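2-oxo-1,2-dihydroquinoline 8-monooxygenase, oxygenase component (Pseudomonas putida, PDB 1Z02) hydroxylates 2-oxo-1,2-dihydroquinoline at carbon 8, probably using electrons passed from a Rieske [2Fe-2S] cluster to a mononuclear iron that activates oxygen. Local coordinates at residues A47-H51 / E143-I148; V197-M201 / F345-Y349. One frame throughout, in Å; residues are numbered along the deposited sequence.

Contact 1 (A47-H51 / E143-I148); sequences ALFTH and EVNGMI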
loop_
_atom_site.group_PDB
_atom_site.type_symbol
_atom_site.label_atom_id
_atom_site.label_comp_id
_atom_site.label_asym_id
_atom_site.label_seq_id
_atom_site.Cartn_x
_atom_site.Cartn_y
_atom_site.Cartn_z
ATOM N N ALA A 47 -17.097 22.543 -1.768
ATOM C CA ALA A 47 -15.647 22.413 -1.868
ATOM C C ALA A 47 -14.930 22.752 -0.567
ATOM O O ALA A 47 -14.062 22.001 -0.101
ATOM C CB ALA A 47 -15.117 23.310 -2.998
ATOM N N LEU A 48 -15.283 23.895 0.011
ATOM C CA LEU A 48 -14.651 24.351 1.245
ATOM C C LEU A 48 -15.577 25.312 1.963
ATOM O O LEU A 48 -16.474 25.880 1.348
ATOM C CB LEU A 48 -13.349 25.104 0.925
ATOM C CG LEU A 48 -12.163 24.377 0.290
ATOM C CD1 LEU A 48 -11.167 25.391 -0.236
ATOM C CD2 LEU A 48 -11.517 23.463 1.312
ATOM N N PHE A 49 -15.374 25.471 3.264
ATOM C CA PHE A 49 -16.153 26.433 4.024
ATOM C C PHE A 49 -15.477 27.757 3.696
ATOM O O PHE A 49 -14.285 27.794 3.387
ATOM C CB PHE A 49 -16.044 26.179 5.531
ATOM C CG PHE A 49 -16.909 25.054 6.028
ATOM C CD1 PHE A 49 -16.333 23.906 6.567
ATOM C CD2 PHE A 49 -18.301 25.149 5.976
ATOM C CE1 PHE A 49 -17.129 22.858 7.048
ATOM C CE2 PHE A 49 -19.111 24.107 6.453
ATOM C CZ PHE A 49 -18.519 22.959 6.992
ATOM N N THR A 50 -16.226 28.844 3.754
ATOM C CA THR A 50 -15.667 30.149 3.464
ATOM C C THR A 50 -14.429 30.433 4.315
ATOM O O THR A 50 -13.449 30.997 3.824
ATOM C CB THR A 50 -16.737 31.242 3.691
ATOM O OG1 THR A 50 -17.759 31.121 2.688
ATOM C CG2 THR A 50 -16.126 32.629 3.625
ATOM N N HIS A 51 -14.464 30.024 5.579
ATOM C CA HIS A 51 -13.335 30.271 6.470
ATOM C C HIS A 51 -12.077 29.501 6.075
ATOM O O HIS A 51 -10.991 29.765 6.592
ATOM C CB HIS A 51 -13.722 29.983 7.930
ATOM C CG HIS A 51 -14.062 28.554 8.212
ATOM N ND1 HIS A 51 -13.112 27.553 8.253
ATOM C CD2 HIS A 51 -15.242 27.961 8.510
ATOM C CE1 HIS A 51 -13.693 26.410 8.569
ATOM N NE2 HIS A 51 -14.987 26.631 8.731
ATOM N N GLU A 143 -20.536 30.684 -4.096
ATOM C CA GLU A 143 -20.339 30.805 -2.656
ATOM C C GLU A 143 -21.560 31.472 -2.023
ATOM O O GLU A 143 -22.050 32.488 -2.523
ATOM C CB GLU A 143 -19.087 31.642 -2.376
ATOM C CG GLU A 143 -18.720 31.752 -0.897
ATOM C CD GLU A 143 -17.450 32.529 -0.681
ATOM O OE1 GLU A 143 -16.897 32.482 0.434
ATOM O OE2 GLU A 143 -17.003 33.192 -1.631
ATOM N N VAL A 144 -22.041 30.905 -0.922
ATOM C CA VAL A 144 -23.212 31.444 -0.245
ATOM C C VAL A 144 -23.268 31.029 1.229
ATOM O O VAL A 144 -23.077 29.858 1.567
ATOM C CB VAL A 144 -24.514 30.983 -0.956
ATOM C CG1 VAL A 144 -24.669 29.472 -0.838
ATOM C CG2 VAL A 144 -25.722 31.683 -0.358
ATOM N N ASN A 145 -23.517 32.010 2.093
ATOM C CA ASN A 145 -23.625 31.811 3.537
ATOM C C ASN A 145 -22.599 30.872 4.182
ATOM O O ASN A 145 -22.959 29.940 4.911
ATOM C CB ASN A 145 -25.046 31.358 3.893
ATOM C CG ASN A 145 -26.085 32.429 3.603
ATOM O OD1 ASN A 145 -25.863 33.603 3.887
ATOM N ND2 ASN A 145 -27.224 32.028 3.040
ATOM N N GLY A 146 -21.323 31.146 3.925
ATOM C CA GLY A 146 -20.255 30.344 4.502
ATOM C C GLY A 146 -19.873 29.074 3.759
ATOM O O GLY A 146 -18.958 28.361 4.188
ATOM N N MET A 147 -20.556 28.797 2.648
ATOM C CA MET A 147 -20.302 27.600 1.844
ATOM C C MET A 147 -19.809 27.942 0.445
ATOM O O MET A 147 -20.383 28.794 -0.231
ATOM C CB MET A 147 -21.585 26.778 1.687
ATOM C CG MET A 147 -22.153 26.160 2.941
ATOM S SD MET A 147 -21.187 24.788 3.519
ATOM C CE MET A 147 -21.664 23.482 2.348
ATOM N N ILE A 148 -18.756 27.259 0.009
ATOM C CA ILE A 148 -18.210 27.462 -1.328
ATOM C C ILE A 148 -18.509 26.216 -2.166
ATOM O O ILE A 148 -17.885 25.169 -1.968
ATOM C CB ILE A 148 -16.674 27.670 -1.308
ATOM C CG1 ILE A 148 -16.326 28.973 -0.581
ATOM C CG2 ILE A 148 -16.136 27.730 -2.743
ATOM C CD1 ILE A 148 -14.845 29.268 -0.520
HETATM O O HOH W 1 -20.237 33.106 2.260
#
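In the three-stranded antiparallel sheet of the Rieske part of the chain, the end of strand 43-49 pairs with strand 147-152 just after the hairpin that joins it to strand 141-144. Near the end of strand 43-49 the pairing carries a classic beta bulge: Ala47 and Leu48 both face Ile148, with Ala47 N giving a short, straight bond to Ile148 O (2.7 Å, 167° at the hydrogen) and Ile148 N returning one to Leu48 O (3.0 Å). One step on, Phe49 and Met147 form a non-hydrogen-bonded pair whose side chains lie alongside each other and point the same way. Met147 has CG beside its backbone N (chi1 -66°) and a bend at chi2 (-73°), which bring SD to 3.7 Å from Phe49 CE2, an oblique Met-aromatic contact, while Trp329 also meets the Phe49 ring. Gly146 O takes the Thr50 N-H at 2.8 Å from above its carbonyl plane and lies at the edge of the Phe49 ring. The Thr50 hydroxyl, set beside its own backbone N, donates to Glu143 OE1 at 2.8 Å, on the lone pair turned away from the other carboxylate oxygen. The extended Glu143 chain crosses Thr50 at about a right angle to reach it, and a salt bridge from Arg72 to the same OE1 probably steadies the carboxylate. A water joins Thr50 OG1 to Gly146 N, so backbone groups at both ends of the glycine are engaged. On the sheet face shared with Leu48, Ile148 packs against Leu70 and Val77 and sends CD1 to 4.2 Å from Thr50 CA. At Gly146 the backbone angles would jam a CB against the preceding carbonyl oxygen; a two-residue loop closed by a type I' turn, here Val144 to Met147, is characteristic of a tight beta hairpin.

Contact 2 (V197-M201 / F345-Y349); sequences VVHGM and FQYRY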
loop_
_atom_site.group_PDB
_atom_site.type_symbol
_atom_site.label_atom_id
_atom_site.label_comp_id
_atom_site.label_asym_id
_atom_site.label_seq_id
_atom_site.Cartn_x
_atom_site.Cartn_y
_atom_site.Cartn_z
ATOM N N VAL A 197 -27.497 30.690 8.574
ATOM C CA VAL A 197 -26.144 30.521 9.091
ATOM C C VAL A 197 -25.753 29.048 9.065
ATOM O O VAL A 197 -26.567 28.179 9.374
ATOM C CB VAL A 197 -26.018 31.056 10.536
ATOM C CG1 VAL A 197 -24.592 30.860 11.041
ATOM C CG2 VAL A 197 -26.401 32.525 10.577
ATOM N N VAL A 198 -24.509 28.772 8.684
ATOM C CA VAL A 198 -24.021 27.399 8.609
ATOM C C VAL A 198 -22.889 27.096 9.592
ATOM O O VAL A 198 -21.916 27.845 9.683
ATOM C CB VAL A 198 -23.494 27.071 7.185
ATOM C CG1 VAL A 198 -22.905 25.680 7.158
ATOM C CG2 VAL A 198 -24.610 27.179 6.165
ATOM N N HIS A 199 -23.028 26.000 10.331
ATOM C CA HIS A 199 -22.000 25.553 11.268
ATOM C C HIS A 199 -21.838 24.075 10.978
ATOM O O HIS A 199 -22.827 23.366 10.790
ATOM C CB HIS A 199 -22.431 25.732 12.728
ATOM C CG HIS A 199 -22.441 27.158 13.192
ATOM N ND1 HIS A 199 -21.350 27.987 13.069
ATOM C CD2 HIS A 199 -23.411 27.892 13.785
ATOM C CE1 HIS A 199 -21.647 29.177 13.567
ATOM N NE2 HIS A 199 -22.889 29.145 14.007
ATOM N N GLY A 200 -20.601 23.601 10.923
ATOM C CA GLY A 200 -20.410 22.195 10.644
ATOM C C GLY A 200 -18.982 21.783 10.384
ATOM O O GLY A 200 -18.029 22.468 10.768
ATOM N N MET A 201 -18.830 20.654 9.703
ATOM C CA MET A 201 -17.504 20.130 9.420
ATOM C C MET A 201 -17.548 19.129 8.282
ATOM O O MET A 201 -18.622 18.678 7.875
ATOM C CB MET A 201 -16.997 19.403 10.655
ATOM C CG MET A 201 -17.882 18.200 10.997
ATOM S SD MET A 201 -17.519 17.484 12.597
ATOM C CE MET A 201 -18.726 16.283 12.706
ATOM N N PHE A 345 -26.993 30.599 18.413
ATOM C CA PHE A 345 -26.833 29.454 17.528
ATOM C C PHE A 345 -25.396 28.937 17.578
ATOM O O PHE A 345 -25.162 27.730 17.666
ATOM C CB PHE A 345 -27.216 29.861 16.100
ATOM C CG PHE A 345 -27.152 28.740 15.100
ATOM C CD1 PHE A 345 -27.614 27.460 15.420
ATOM C CD2 PHE A 345 -26.665 28.977 13.814
ATOM C CE1 PHE A 345 -27.590 26.438 14.471
ATOM C CE2 PHE A 345 -26.639 27.969 12.865
ATOM C CZ PHE A 345 -27.102 26.695 13.191
ATOM N N GLN A 346 -24.438 29.858 17.534
ATOM C CA GLN A 346 -23.016 29.508 17.578
ATOM C C GLN A 346 -22.722 28.802 18.898
ATOM O O GLN A 346 -22.052 27.773 18.939
ATOM C CB GLN A 346 -22.163 30.782 17.467
ATOM C CG GLN A 346 -20.647 30.585 17.609
ATOM C CD GLN A 346 -20.024 29.891 16.414
ATOM O OE1 GLN A 346 -19.778 28.681 16.431
ATOM N NE2 GLN A 346 -19.782 30.656 15.359
ATOM N N TYR A 347 -23.233 29.379 19.977
ATOM C CA TYR A 347 -23.043 28.843 21.322
ATOM C C TYR A 347 -23.672 27.458 21.504
ATOM O O TYR A 347 -23.048 26.550 22.055
ATOM C CB TYR A 347 -23.629 29.816 22.349
ATOM C CG TYR A 347 -23.325 29.450 23.781
ATOM C CD1 TYR A 347 -22.043 29.612 24.307
ATOM C CD2 TYR A 347 -24.315 28.924 24.608
ATOM C CE1 TYR A 347 -21.754 29.259 25.622
ATOM C CE2 TYR A 347 -24.039 28.568 25.921
ATOM C CZ TYR A 347 -22.759 28.737 26.420
ATOM O OH TYR A 347 -22.486 28.368 27.716
ATOM N N ARG A 348 -24.909 27.296 21.055
ATOM C CA ARG A 348 -25.581 26.012 21.188
ATOM C C ARG A 348 -24.958 24.967 20.272
ATOM O O ARG A 348 -25.045 23.770 20.537
ATOM C CB ARG A 348 -27.068 26.145 20.875
ATOM C CG ARG A 348 -27.851 24.926 21.318
ATOM C CD ARG A 348 -29.347 25.152 21.281
ATOM N NE ARG A 348 -30.055 24.003 21.831
ATOM C CZ ARG A 348 -30.043 23.658 23.114
ATOM N NH1 ARG A 348 -30.714 22.587 23.519
ATOM N NH2 ARG A 348 -29.384 24.390 23.996
ATOM N N TYR A 349 -24.339 25.418 19.186
ATOM C CA TYR A 349 -23.679 24.505 18.257
ATOM C C TYR A 349 -22.420 23.970 18.949
ATOM O O TYR A 349 -22.196 22.764 19.026
ATOM C CB TYR A 349 -23.271 25.241 16.967
ATOM C CG TYR A 349 -22.377 24.405 16.068
ATOM C CD1 TYR A 349 -22.890 23.324 15.349
ATOM C CD2 TYR A 349 -20.998 24.630 16.017
ATOM C CE1 TYR A 349 -22.050 22.483 14.609
ATOM C CE2 TYR A 349 -20.156 23.795 15.285
ATOM C CZ TYR A 349 -20.690 22.726 14.589
ATOM O OH TYR A 349 -19.869 21.892 13.884
HETATM O O HOH W 2 -17.116 22.373 13.791
#
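The Tyr349 ring lies flat under His199 CB, which sits over the ring centre, 3.5 Å from the centroid, in a CH-pi contact. His199, Phe345 and Tyr349 form an aromatic cluster between helix 339-359 and strand 196-206, outermost within this chain in the seven-stranded antiparallel sheet, consistent with the helix-grip (Bet v 1-like) fold, in which a long helix packs on such a sheet; the two segments run nearly parallel, 19° apart with axes 9.8 Å from each other. The imidazole comes between the two helix residues. Its plane is 21° from that of Tyr349, but the rings are slid so far that they barely overlap, whereas it meets Phe345 obliquely, with His199 CD2 over one face of the phenyl ring, 3.4 Å from Phe345 CE2. Phe345 CG stands anti to its own N (chi1 -177°), which carries the ring out toward the strand, where Val197 CG1 meets its edge and Val197 CB lies 3.9 Å from Phe345 CE2. Replacing Tyr349 by an alanine would probably open a gap under His199 CB, hold the imidazole less firmly on that side, and leave Gly200 O without its water-mediated tie to the helix. Beyond the cluster, Tyr349 OH packs on Gly200 CA at 3.3 Å, and a water in the plane of the Tyr349 ring sits 2.8 Å from Tyr349 OH while donating to Gly200 O.

From the N terminus, strand 43-49 comes first, and contact 1 closes a loop of 91 residues, which contains the cluster-binding cysteines and histidines, when segment 143-148 pairs back onto it. The chain then passes to strand 196-206, and contact 2 closes a longer loop of 143 residues, including the iron ligands His221 and His225, when helix 339-359 returns to that strand. The loops run in series, neither nested nor crossed. Their centres lie about 14 Å apart and they touch: Phe49 CZ packs 3.6 Å from Met201 N, and Asn145 O and Met147 SD meet Val198, tying the Rieske sheet to strand 196-206 of the larger sheet.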